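Local structure of 6-phosphogluconate dehydrogenase (Pseudomonas syringae, 5U5G) at residues G11-G14 against Q15-R19; K202-A205 against D206-S210; R142-A145 against Y146-R150; R239-D242 against L243-R247. The protein probably catalyses the NADPH-dependent reduction of 2-oxopropylphosphonate, a late step of fosfomycin biosynthesis in pseudomonads, and binds this ketone beside the cofactor. All blocks are in the same frame, centred on the assembly; numbering follows the deposited sequence.

Contact 1: residues G11-G14 against Q15-R19. With NAP (NADP nicotinamide-adenine-dinucleotide phosphate), chain E.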
# COMPACT_ATOMS: atom_id res chain seq x y z
N GLY A 11 -13.22 -5.57 -23.01
CA GLY A 11 -11.87 -5.93 -22.62
C GLY A 11 -11.90 -6.66 -21.30
O GLY A 11 -12.93 -7.16 -20.85
N ARG A 12 -10.73 -6.71 -20.66
CA ARG A 12 -10.60 -7.43 -19.40
C ARG A 12 -11.61 -6.94 -18.37
O ARG A 12 -12.35 -7.74 -17.79
CB ARG A 12 -9.17 -7.28 -18.87
CG ARG A 12 -8.12 -8.11 -19.62
CD ARG A 12 -6.79 -7.34 -19.60
NE ARG A 12 -5.61 -8.19 -19.75
CZ ARG A 12 -4.75 -8.15 -20.76
NH1 ARG A 12 -4.92 -7.28 -21.77
NH2 ARG A 12 -3.70 -8.97 -20.77
N MET A 13 -11.62 -5.64 -18.12
CA MET A 13 -12.52 -5.09 -17.11
C MET A 13 -13.96 -5.09 -17.60
O MET A 13 -14.88 -5.40 -16.83
CB MET A 13 -12.09 -3.66 -16.74
CG MET A 13 -13.00 -2.97 -15.71
SD MET A 13 -12.94 -3.83 -14.11
CE MET A 13 -11.20 -3.82 -13.85
N GLY A 14 -14.19 -4.75 -18.87
CA GLY A 14 -15.55 -4.72 -19.39
C GLY A 14 -16.25 -6.07 -19.30
O GLY A 14 -17.37 -6.18 -18.81
N GLN A 15 -15.57 -7.12 -19.78
CA GLN A 15 -16.09 -8.48 -19.64
C GLN A 15 -16.45 -8.81 -18.20
O GLN A 15 -17.51 -9.38 -17.92
CB GLN A 15 -15.06 -9.49 -20.16
CG GLN A 15 -14.97 -9.59 -21.68
CD GLN A 15 -13.97 -10.66 -22.13
OE1 GLN A 15 -14.11 -11.84 -21.78
NE2 GLN A 15 -12.93 -10.24 -22.88
N ALA A 16 -15.56 -8.48 -17.25
CA ALA A 16 -15.81 -8.84 -15.86
C ALA A 16 -17.01 -8.09 -15.29
O ALA A 16 -17.84 -8.68 -14.59
CB ALA A 16 -14.56 -8.58 -15.01
N ILE A 17 -17.12 -6.79 -15.57
CA ILE A 17 -18.29 -6.05 -15.11
C ILE A 17 -19.56 -6.60 -15.76
O ILE A 17 -20.60 -6.75 -15.10
CB ILE A 17 -18.10 -4.54 -15.37
CG1 ILE A 17 -16.90 -4.04 -14.55
CG2 ILE A 17 -19.39 -3.76 -15.07
CD1 ILE A 17 -16.64 -2.56 -14.64
N CYS A 18 -19.51 -6.92 -17.06
CA CYS A 18 -20.66 -7.54 -17.71
C CYS A 18 -21.07 -8.85 -17.04
O CYS A 18 -22.26 -9.09 -16.83
CB CYS A 18 -20.38 -7.79 -19.19
SG CYS A 18 -20.63 -6.35 -20.20
N ARG A 19 -20.10 -9.71 -16.73
CA ARG A 19 -20.44 -10.96 -16.05
C ARG A 19 -21.16 -10.69 -14.73
O ARG A 19 -22.14 -11.38 -14.40
CB ARG A 19 -19.19 -11.81 -15.81
CG ARG A 19 -18.91 -12.79 -16.93
CD ARG A 19 -17.47 -12.75 -17.34
NE ARG A 19 -16.64 -13.62 -16.51
CZ ARG A 19 -15.32 -13.49 -16.40
NH1 ARG A 19 -14.70 -12.49 -17.04
NH2 ARG A 19 -14.63 -14.31 -15.62
PA NAP E . -8.30 -3.97 -22.53
O1A NAP E . -7.07 -3.62 -23.29
O2A NAP E . -8.44 -5.31 -21.86
O5B NAP E . -9.63 -3.74 -23.49
C5B NAP E . -9.53 -2.46 -24.06
C4B NAP E . -10.91 -2.13 -24.67
O4B NAP E . -10.88 -0.90 -25.39
C3B NAP E . -11.34 -3.29 -25.63
O3B NAP E . -12.73 -3.42 -25.59
C2B NAP E . -10.95 -2.69 -27.00
O2B NAP E . -11.68 -3.11 -28.04
C1B NAP E . -11.35 -1.18 -26.70
N9A NAP E . -10.69 -0.33 -27.67
C8A NAP E . -9.36 0.15 -27.68
N7A NAP E . -9.08 0.91 -28.78
C5A NAP E . -10.28 0.89 -29.50
C6A NAP E . -10.66 1.48 -30.72
N6A NAP E . -9.77 2.24 -31.44
N1A NAP E . -11.90 1.31 -31.23
C2A NAP E . -12.76 0.55 -30.48
N3A NAP E . -12.55 -0.06 -29.31
C4A NAP E . -11.29 0.13 -28.83
O3 NAP E . -8.24 -2.76 -21.43
PN NAP E . -8.92 -3.10 -20.02
O1N NAP E . -10.28 -3.66 -20.15
O2N NAP E . -7.93 -3.54 -18.97
O5D NAP E . -9.24 -1.49 -19.42
C5D NAP E . -10.34 -0.94 -19.99
C4D NAP E . -10.61 0.35 -19.23
O4D NAP E . -10.81 0.07 -17.82
C3D NAP E . -9.34 1.29 -19.33
O3D NAP E . -9.77 2.62 -19.42
C2D NAP E . -8.63 1.04 -18.01
O2D NAP E . -7.90 2.15 -17.55
C1D NAP E . -9.87 0.83 -17.08
N1N NAP E . -9.52 0.05 -15.91
C2N NAP E . -8.92 -1.24 -16.01
C3N NAP E . -8.69 -1.95 -14.85
C7N NAP E . -8.11 -3.30 -14.92
O7N NAP E . -7.93 -3.99 -13.91
N7N NAP E . -7.80 -3.85 -16.15
C4N NAP E . -9.08 -1.43 -13.49
C5N NAP E . -9.66 -0.08 -13.52
C6N NAP E . -9.84 0.59 -14.65
P2B NAP E . -11.09 -4.68 -28.82
O1X NAP E . -11.56 -5.64 -27.78
O2X NAP E . -11.84 -4.68 -30.16
O3X NAP E . -9.61 -4.38 -28.87
O HOH W 1 -12.38 -10.56 -17.82
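Met13 and Ile17, one turn apart at the start of helix 12-23, meet through Met13 CG and Ile17 CD1 at 3.8 Å, crossing obliquely. Followed outward, Met13 CB lies near O1N of the NADP pyrophosphate, CG on Ile17, and SD beside CD1 and CG1 of the same isoleucine. With CG trans to the backbone N (chi1 179°) and bends at the next two torsions, the chain curls back and brings CE to the nicotinamide, 3.3 Å from NAP O7N. On the backbone, Ile17 N donates to Met13 O (2.9 Å) and Gln15 N to Gly11 O (2.8 Å). The Gln15 side chain passes Gly11 O, and its NE2 is hydrogen-bonded to Leu10 O. Sequence and amide contacts are consistent with the glycine-rich turn of a Rossmann-type GxGxxG motif, between strand 5-8 and the helix. Gly11, without a side chain, lets its CA approach NAP O5B to 3.3 Å. Arg12 N gives a nearly straight bond to NAP O2A (2.9 Å, 178°), Met13 N one to O1N (3.1 Å), and the Arg12 guanidinium is salt-bridged to Glu276. Two amides of the first helical turn thus meet the two phosphates, and the helix dipole probably helps to balance their negative charge.

Contact 2: residues K202-A205 against D206-S210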
# COMPACT_ATOMS: atom_id res chain seq x y z
N LYS A 202 6.78 -17.62 0.81
CA LYS A 202 5.73 -17.76 1.82
C LYS A 202 5.97 -16.83 3.01
O LYS A 202 5.04 -16.19 3.51
CB LYS A 202 5.64 -19.22 2.27
CG LYS A 202 5.02 -19.41 3.64
CD LYS A 202 3.53 -19.65 3.58
CE LYS A 202 3.11 -20.56 4.72
NZ LYS A 202 3.39 -19.94 6.05
N SER A 203 7.22 -16.73 3.47
CA SER A 203 7.51 -15.83 4.58
C SER A 203 7.36 -14.38 4.17
O SER A 203 6.88 -13.55 4.95
CB SER A 203 8.92 -16.10 5.11
OG SER A 203 9.01 -17.41 5.63
N MET A 204 7.78 -14.04 2.95
CA MET A 204 7.60 -12.68 2.47
C MET A 204 6.13 -12.33 2.37
O MET A 204 5.71 -11.24 2.79
CB MET A 204 8.30 -12.51 1.12
CG MET A 204 9.79 -12.21 1.29
SD MET A 204 10.64 -11.76 -0.23
CE MET A 204 10.70 -13.34 -1.07
N ALA A 205 5.32 -13.27 1.88
CA ALA A 205 3.88 -13.03 1.80
C ALA A 205 3.28 -12.84 3.19
O ALA A 205 2.42 -11.98 3.39
CB ALA A 205 3.19 -14.18 1.07
N ASP A 206 3.72 -13.66 4.15
CA ASP A 206 3.23 -13.54 5.52
C ASP A 206 3.52 -12.15 6.08
O ASP A 206 2.64 -11.52 6.69
CB ASP A 206 3.89 -14.60 6.42
CG ASP A 206 3.22 -15.97 6.29
OD1 ASP A 206 2.05 -16.03 5.85
OD2 ASP A 206 3.88 -16.97 6.66
N VAL A 207 4.74 -11.66 5.89
CA VAL A 207 5.16 -10.40 6.48
C VAL A 207 4.59 -9.21 5.70
O VAL A 207 4.11 -8.24 6.29
CB VAL A 207 6.70 -10.35 6.57
CG1 VAL A 207 7.19 -8.96 7.00
CG2 VAL A 207 7.21 -11.43 7.54
N PHE A 208 4.63 -9.27 4.37
CA PHE A 208 4.24 -8.12 3.57
C PHE A 208 2.72 -7.97 3.47
O PHE A 208 2.25 -6.98 2.90
CB PHE A 208 4.85 -8.19 2.16
CG PHE A 208 6.36 -8.28 2.14
CD1 PHE A 208 7.13 -7.99 3.27
CD2 PHE A 208 7.02 -8.67 0.96
CE1 PHE A 208 8.52 -8.09 3.24
CE2 PHE A 208 8.41 -8.77 0.92
CZ PHE A 208 9.16 -8.48 2.06
N THR A 209 1.95 -8.91 4.00
CA THR A 209 0.51 -8.71 4.14
C THR A 209 0.11 -8.36 5.57
O THR A 209 -0.98 -7.81 5.76
CB THR A 209 -0.28 -9.96 3.70
OG1 THR A 209 0.06 -11.07 4.54
CG2 THR A 209 -0.01 -10.29 2.25
N SER A 210 0.94 -8.65 6.56
CA SER A 210 0.58 -8.35 7.94
C SER A 210 1.23 -7.09 8.48
O SER A 210 0.64 -6.42 9.33
CB SER A 210 0.93 -9.52 8.86
OG SER A 210 2.32 -9.76 8.81
O HOH W 2 0.97 -18.46 5.12
O HOH W 3 6.22 -17.99 7.14
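Helix 201-210, at the dimer interface of the all-helical C-terminal part of the chain, carries on an exposed flank a salt bridge between Lys202 and Asp206, one turn apart. Lys202 NZ reaches Asp206 OD2 at 3.1 Å and uses the syn lone pair of that oxygen. The lysine chain leaves with CG trans to the backbone N (chi1 157°) and then bends at each later torsion, which brings the ammonium round to the oxygen edge of the carboxylate. Water reinforces the pair: one molecule donates to Asp206 OD1 and accepts a weak bond from Lys202 NZ, while a second donates to OD2 at 2.6 Å and also to Ser203 OG, whose stronger partner is Asp200. Both carboxylate oxygens are therefore engaged.

Another side of the helix holds a Met-aromatic contact of i to i+4 spacing. Met204 and Phe208 lie side by side and point the same way, with Met204 CG 3.7 Å from Phe208 CE2; the sulfur SD stands 5.0 Å from the ring centroid, 61° off the normal, so it approaches obliquely. Met204 O sits over one face of the ring and also accepts Phe208 N at 2.7 Å. Leu172 and Leu175 of the second subunit pack on Met204 and Phe208 respectively, while Val190 of helix 168-196 in the same chain also touches the ring.

In the last residues of the segment, Thr209 OG1 lies between its own N and carbonyl carbon (chi1 62°) and turns back to donate to Ala205 O at 2.8 Å. The same carbonyl takes only a weak bond from Thr209 N. Ser210 OG repeats the pattern on Asp206 O, also at 2.8 Å.

Contact 3: residues R142-A145 against Y146-R150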
# COMPACT_ATOMS: atom_id res chain seq x y z
N ARG A 142 -24.09 15.03 -12.97
CA ARG A 142 -25.20 15.73 -12.36
C ARG A 142 -25.97 14.80 -11.41
O ARG A 142 -26.03 13.59 -11.64
CB ARG A 142 -26.13 16.27 -13.43
CG ARG A 142 -25.42 17.17 -14.42
CD ARG A 142 -26.35 18.27 -14.92
NE ARG A 142 -27.69 17.76 -15.04
CZ ARG A 142 -28.76 18.53 -15.21
NH1 ARG A 142 -28.62 19.86 -15.28
NH2 ARG A 142 -29.98 18.00 -15.30
N PRO A 143 -26.52 15.37 -10.34
CA PRO A 143 -27.07 14.53 -9.26
C PRO A 143 -28.30 13.72 -9.65
O PRO A 143 -28.49 12.62 -9.11
CB PRO A 143 -27.37 15.54 -8.15
CG PRO A 143 -27.48 16.85 -8.84
CD PRO A 143 -26.50 16.79 -9.96
N GLU A 144 -29.16 14.20 -10.55
CA GLU A 144 -30.32 13.37 -10.87
C GLU A 144 -29.91 12.13 -11.67
O GLU A 144 -30.34 11.02 -11.36
CB GLU A 144 -31.37 14.18 -11.62
CG GLU A 144 -32.63 13.36 -11.86
CD GLU A 144 -33.57 13.92 -12.93
OE1 GLU A 144 -33.09 14.61 -13.87
OE2 GLU A 144 -34.77 13.62 -12.84
N ALA A 145 -29.07 12.30 -12.69
CA ALA A 145 -28.56 11.15 -13.42
C ALA A 145 -27.78 10.20 -12.51
O ALA A 145 -27.93 8.98 -12.61
CB ALA A 145 -27.68 11.61 -14.59
N TYR A 146 -26.95 10.75 -11.63
CA TYR A 146 -26.25 9.91 -10.66
C TYR A 146 -27.23 9.09 -9.84
O TYR A 146 -27.09 7.87 -9.72
CB TYR A 146 -25.37 10.77 -9.75
CG TYR A 146 -24.75 10.02 -8.60
CD1 TYR A 146 -23.95 8.90 -8.83
CD2 TYR A 146 -24.94 10.42 -7.28
CE1 TYR A 146 -23.37 8.21 -7.79
CE2 TYR A 146 -24.37 9.74 -6.23
CZ TYR A 146 -23.58 8.63 -6.49
OH TYR A 146 -23.00 7.93 -5.46
N GLY A 147 -28.25 9.75 -9.28
CA GLY A 147 -29.24 9.02 -8.50
C GLY A 147 -29.93 7.91 -9.28
O GLY A 147 -30.31 6.89 -8.70
N LEU A 148 -30.10 8.09 -10.59
CA LEU A 148 -30.80 7.08 -11.38
C LEU A 148 -29.93 5.85 -11.60
O LEU A 148 -30.42 4.72 -11.57
CB LEU A 148 -31.25 7.66 -12.71
CG LEU A 148 -32.29 8.77 -12.60
CD1 LEU A 148 -32.57 9.39 -13.96
CD2 LEU A 148 -33.56 8.21 -11.99
N ILE A 149 -28.62 6.04 -11.82
CA ILE A 149 -27.74 4.92 -12.12
C ILE A 149 -27.08 4.36 -10.87
O ILE A 149 -26.52 3.25 -10.92
CB ILE A 149 -26.68 5.31 -13.17
CG1 ILE A 149 -25.90 6.55 -12.72
CG2 ILE A 149 -27.33 5.56 -14.53
CD1 ILE A 149 -24.62 6.26 -11.99
N ARG A 150 -27.13 5.08 -9.76
CA ARG A 150 -26.58 4.60 -8.49
C ARG A 150 -26.95 3.15 -8.16
O ARG A 150 -26.05 2.38 -7.81
CB ARG A 150 -27.01 5.57 -7.38
CG ARG A 150 -25.99 5.74 -6.26
CD ARG A 150 -25.92 4.51 -5.40
NE ARG A 150 -24.87 4.58 -4.40
CZ ARG A 150 -24.01 3.58 -4.21
NH1 ARG A 150 -24.11 2.46 -4.93
NH2 ARG A 150 -23.06 3.67 -3.29
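Leu148 leans back over the carbonyl of Glu144, and Ile149 does the same to Ala145, so the side chains of this first stretch of helix 143-156 meet the preceding turn mainly through backbone oxygens. Leu148 CG comes to 3.2 Å from Glu144 O. Glu144 projects away from the following residues, and its CG only brushes Leu148 CD1 at 4.5 Å.

Ile149 is turned differently. CG1 stands between the backbone N and the carbonyl carbon (chi1 54°), which brings it to 3.2 Å from Ala145 O. That oxygen accepts Ile149 N at 3.1 Å and is shared with a second donor, Leu148 N, which donates chiefly to Glu144 O and gives Ala145 O only a weak, strongly bent bond. Tyr146 takes a third course: CB rests near Arg142 O and Pro143 O, but CG is trans to the backbone N (chi1 172°), and the ring is carried off the contact.

Arg142 occupies the N-cap position and Pro143 the first helical one. Arg142 O accepts Tyr146 N at 3.0 Å and Pro143 O accepts Gly147 N at 2.9 Å, which closes the first turn.

The helix is the connection of the beta-alpha-beta unit from strand 135-139 to strand 157-162. Its inner side presses on the sheet: Ala145 and Ile149 lie on Ile92 of strand 92-95 and on Ile119 of strand 117-124, while Tyr146 stacks its ring with Tyr162 and touches Val160, both of strand 157-162.

Contact 4: residues R239-D242 against L243-R247. With NAP (NADP nicotinamide-adenine-dinucleotide phosphate), chain E; 7VD ((2-oxopropyl)phosphonic acid), chain F.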
# COMPACT_ATOMS: atom_id res chain seq x y z
N ARG A 239 -1.59 0.33 -18.08
CA ARG A 239 -0.81 0.97 -17.02
C ARG A 239 -0.11 2.22 -17.55
O ARG A 239 -0.16 3.29 -16.92
CB ARG A 239 0.21 -0.02 -16.45
CG ARG A 239 1.03 0.50 -15.27
CD ARG A 239 0.46 -0.05 -13.96
NE ARG A 239 -0.30 0.98 -13.28
CZ ARG A 239 -1.32 0.77 -12.45
NH1 ARG A 239 -1.76 -0.45 -12.19
NH2 ARG A 239 -1.92 1.82 -11.90
N CYS A 240 0.54 2.11 -18.71
CA CYS A 240 1.29 3.23 -19.28
C CYS A 240 0.37 4.34 -19.80
O CYS A 240 0.75 5.52 -19.77
CB CYS A 240 2.23 2.74 -20.39
SG CYS A 240 3.71 1.86 -19.75
N LYS A 241 -0.82 3.99 -20.28
CA LYS A 241 -1.81 5.01 -20.60
C LYS A 241 -2.07 5.91 -19.39
O LYS A 241 -2.08 7.14 -19.50
CB LYS A 241 -3.11 4.37 -21.10
CG LYS A 241 -4.33 5.30 -21.01
CD LYS A 241 -5.62 4.66 -21.52
CE LYS A 241 -6.15 3.55 -20.59
NZ LYS A 241 -6.70 4.04 -19.29
N ASP A 242 -2.27 5.30 -18.22
CA ASP A 242 -2.59 6.09 -17.03
C ASP A 242 -1.37 6.88 -16.55
O ASP A 242 -1.51 8.03 -16.13
CB ASP A 242 -3.14 5.18 -15.93
CG ASP A 242 -4.49 4.58 -16.29
OD1 ASP A 242 -5.09 5.03 -17.30
OD2 ASP A 242 -4.95 3.65 -15.58
N LEU A 243 -0.17 6.29 -16.64
CA LEU A 243 1.04 7.02 -16.28
C LEU A 243 1.24 8.24 -17.18
O LEU A 243 1.71 9.30 -16.73
CB LEU A 243 2.26 6.10 -16.39
CG LEU A 243 2.93 5.48 -15.16
CD1 LEU A 243 2.48 6.10 -13.83
CD2 LEU A 243 2.85 3.96 -15.14
N GLU A 244 0.89 8.11 -18.45
CA GLU A 244 0.99 9.23 -19.38
C GLU A 244 -0.05 10.30 -19.06
O GLU A 244 0.24 11.50 -19.16
CB GLU A 244 0.85 8.72 -20.81
CG GLU A 244 0.91 9.79 -21.88
CD GLU A 244 2.24 10.50 -21.92
OE1 GLU A 244 3.25 9.91 -21.45
OE2 GLU A 244 2.28 11.65 -22.43
N LEU A 245 -1.26 9.91 -18.66
CA LEU A 245 -2.21 10.91 -18.19
C LEU A 245 -1.65 11.68 -16.99
O LEU A 245 -1.76 12.91 -16.92
CB LEU A 245 -3.54 10.26 -17.84
CG LEU A 245 -4.29 9.60 -19.01
CD1 LEU A 245 -5.48 8.82 -18.49
CD2 LEU A 245 -4.72 10.64 -20.03
N ALA A 246 -0.98 10.97 -16.08
CA ALA A 246 -0.37 11.62 -14.91
C ALA A 246 0.81 12.49 -15.32
O ALA A 246 0.99 13.59 -14.78
CB ALA A 246 0.07 10.56 -13.90
N ARG A 247 1.64 12.00 -16.25
CA ARG A 247 2.79 12.77 -16.71
C ARG A 247 2.35 14.12 -17.28
O ARG A 247 3.01 15.14 -17.04
CB ARG A 247 3.57 12.00 -17.76
CG ARG A 247 4.90 12.67 -18.12
CD ARG A 247 5.52 12.09 -19.39
NE ARG A 247 4.73 12.39 -20.58
CZ ARG A 247 4.72 13.57 -21.20
NH1 ARG A 247 5.47 14.57 -20.74
NH2 ARG A 247 3.97 13.75 -22.28
PA NAP E . -8.30 -3.97 -22.53
O1A NAP E . -7.07 -3.62 -23.29
O2A NAP E . -8.44 -5.31 -21.86
O5B NAP E . -9.63 -3.74 -23.49
C5B NAP E . -9.53 -2.46 -24.06
C4B NAP E . -10.91 -2.13 -24.67
O4B NAP E . -10.88 -0.90 -25.39
C3B NAP E . -11.34 -3.29 -25.63
O3B NAP E . -12.73 -3.42 -25.59
C2B NAP E . -10.95 -2.69 -27.00
O2B NAP E . -11.68 -3.11 -28.04
C1B NAP E . -11.35 -1.18 -26.70
N9A NAP E . -10.69 -0.33 -27.67
C8A NAP E . -9.36 0.15 -27.68
N7A NAP E . -9.08 0.91 -28.78
C5A NAP E . -10.28 0.89 -29.50
C6A NAP E . -10.66 1.48 -30.72
N6A NAP E . -9.77 2.24 -31.44
N1A NAP E . -11.90 1.31 -31.23
C2A NAP E . -12.76 0.55 -30.48
N3A NAP E . -12.55 -0.06 -29.31
C4A NAP E . -11.29 0.13 -28.83
O3 NAP E . -8.24 -2.76 -21.43
PN NAP E . -8.92 -3.10 -20.02
O1N NAP E . -10.28 -3.66 -20.15
O2N NAP E . -7.93 -3.54 -18.97
O5D NAP E . -9.24 -1.49 -19.42
C5D NAP E . -10.34 -0.94 -19.99
C4D NAP E . -10.61 0.35 -19.23
O4D NAP E . -10.81 0.07 -17.82
C3D NAP E . -9.34 1.29 -19.33
O3D NAP E . -9.77 2.62 -19.42
C2D NAP E . -8.63 1.04 -18.01
O2D NAP E . -7.90 2.15 -17.55
C1D NAP E . -9.87 0.83 -17.08
N1N NAP E . -9.52 0.05 -15.91
C2N NAP E . -8.92 -1.24 -16.01
C3N NAP E . -8.69 -1.95 -14.85
C7N NAP E . -8.11 -3.30 -14.92
O7N NAP E . -7.93 -3.99 -13.91
N7N NAP E . -7.80 -3.85 -16.15
C4N NAP E . -9.08 -1.43 -13.49
C5N NAP E . -9.66 -0.08 -13.52
C6N NAP E . -9.84 0.59 -14.65
P2B NAP E . -11.09 -4.68 -28.82
O1X NAP E . -11.56 -5.64 -27.78
O2X NAP E . -11.84 -4.68 -30.16
O3X NAP E . -9.61 -4.38 -28.87
P1 7VD F . -7.01 -0.94 -10.58
C1 7VD F . -6.30 -1.16 -12.24
O2 7VD F . -7.11 0.50 -10.14
O3 7VD F . -8.35 -1.62 -10.45
O4 7VD F . -5.98 -1.67 -9.76
C6 7VD F . -6.13 0.08 -13.07
O7 7VD F . -6.95 1.00 -13.02
C8 7VD F . -4.91 0.12 -13.95
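From Arg239 to Ala246 the chain is regular helix: Leu243 N, Glu244 N, Leu245 N and Ala246 N donate in turn to Arg239 O, Cys240 O, Lys241 O and Asp242 O at 2.9 to 3.0 Å. Beside this backbone, Arg239 CG meets Leu243 CD2 at 3.9 Å, the aliphatic part of the arginine crossing the leucine. Its chain bends at chi2 and chi3, and the guanidinium lays one face against the methyl C8 of (2-oxopropyl)phosphonic acid, with Arg239 NH1 3.7 Å from C8. Glu180, Gln279 and Tyr217 hold that group in place. Leu245 CG lies against Lys241 O, and CD1 of the same leucine comes near Asp242 OD1.

Helix 236-247 here lines the cleft shared by cofactor and ketone, in the helical part of a 3-hydroxyisobutyrate dehydrogenase-like fold. Lys241 NZ binds the nicotinamide ribose through NAP O2D at 2.8 Å, and is salt-bridged to Asp242 OD1 at 2.7 Å on its syn side, 23° out of the carboxylate plane; it also donates to Thr98 O. Farther along, Arg247 grips Glu244 side-on, NE to OE1 at 3.0 Å and NH2 to OE2 at 2.7 Å, with both oxygens near the guanidinium plane.

From the N terminus the four contacts come in series as 1, 3, 2 and 4. Each is one continuous run within, or at the start of, one helix, so none closes a loop, nests or crosses another. Contacts 1 and 3 belong to beta-alpha-beta units of the nucleotide-binding domain, centres about 22 Å apart. Contacts 2 and 4 lie in the later helical part; contact 2 faces the second subunit, its centre about 30 Å from that of contact 4. Contacts 1 and 4 do not touch, nearest atoms lying about 9 Å apart, yet both reach the same NADP: contact 1 at the pyrophosphate and nicotinamide, contact 4 at the nicotinamide ribose. The cofactor bridges the two parts of the fold.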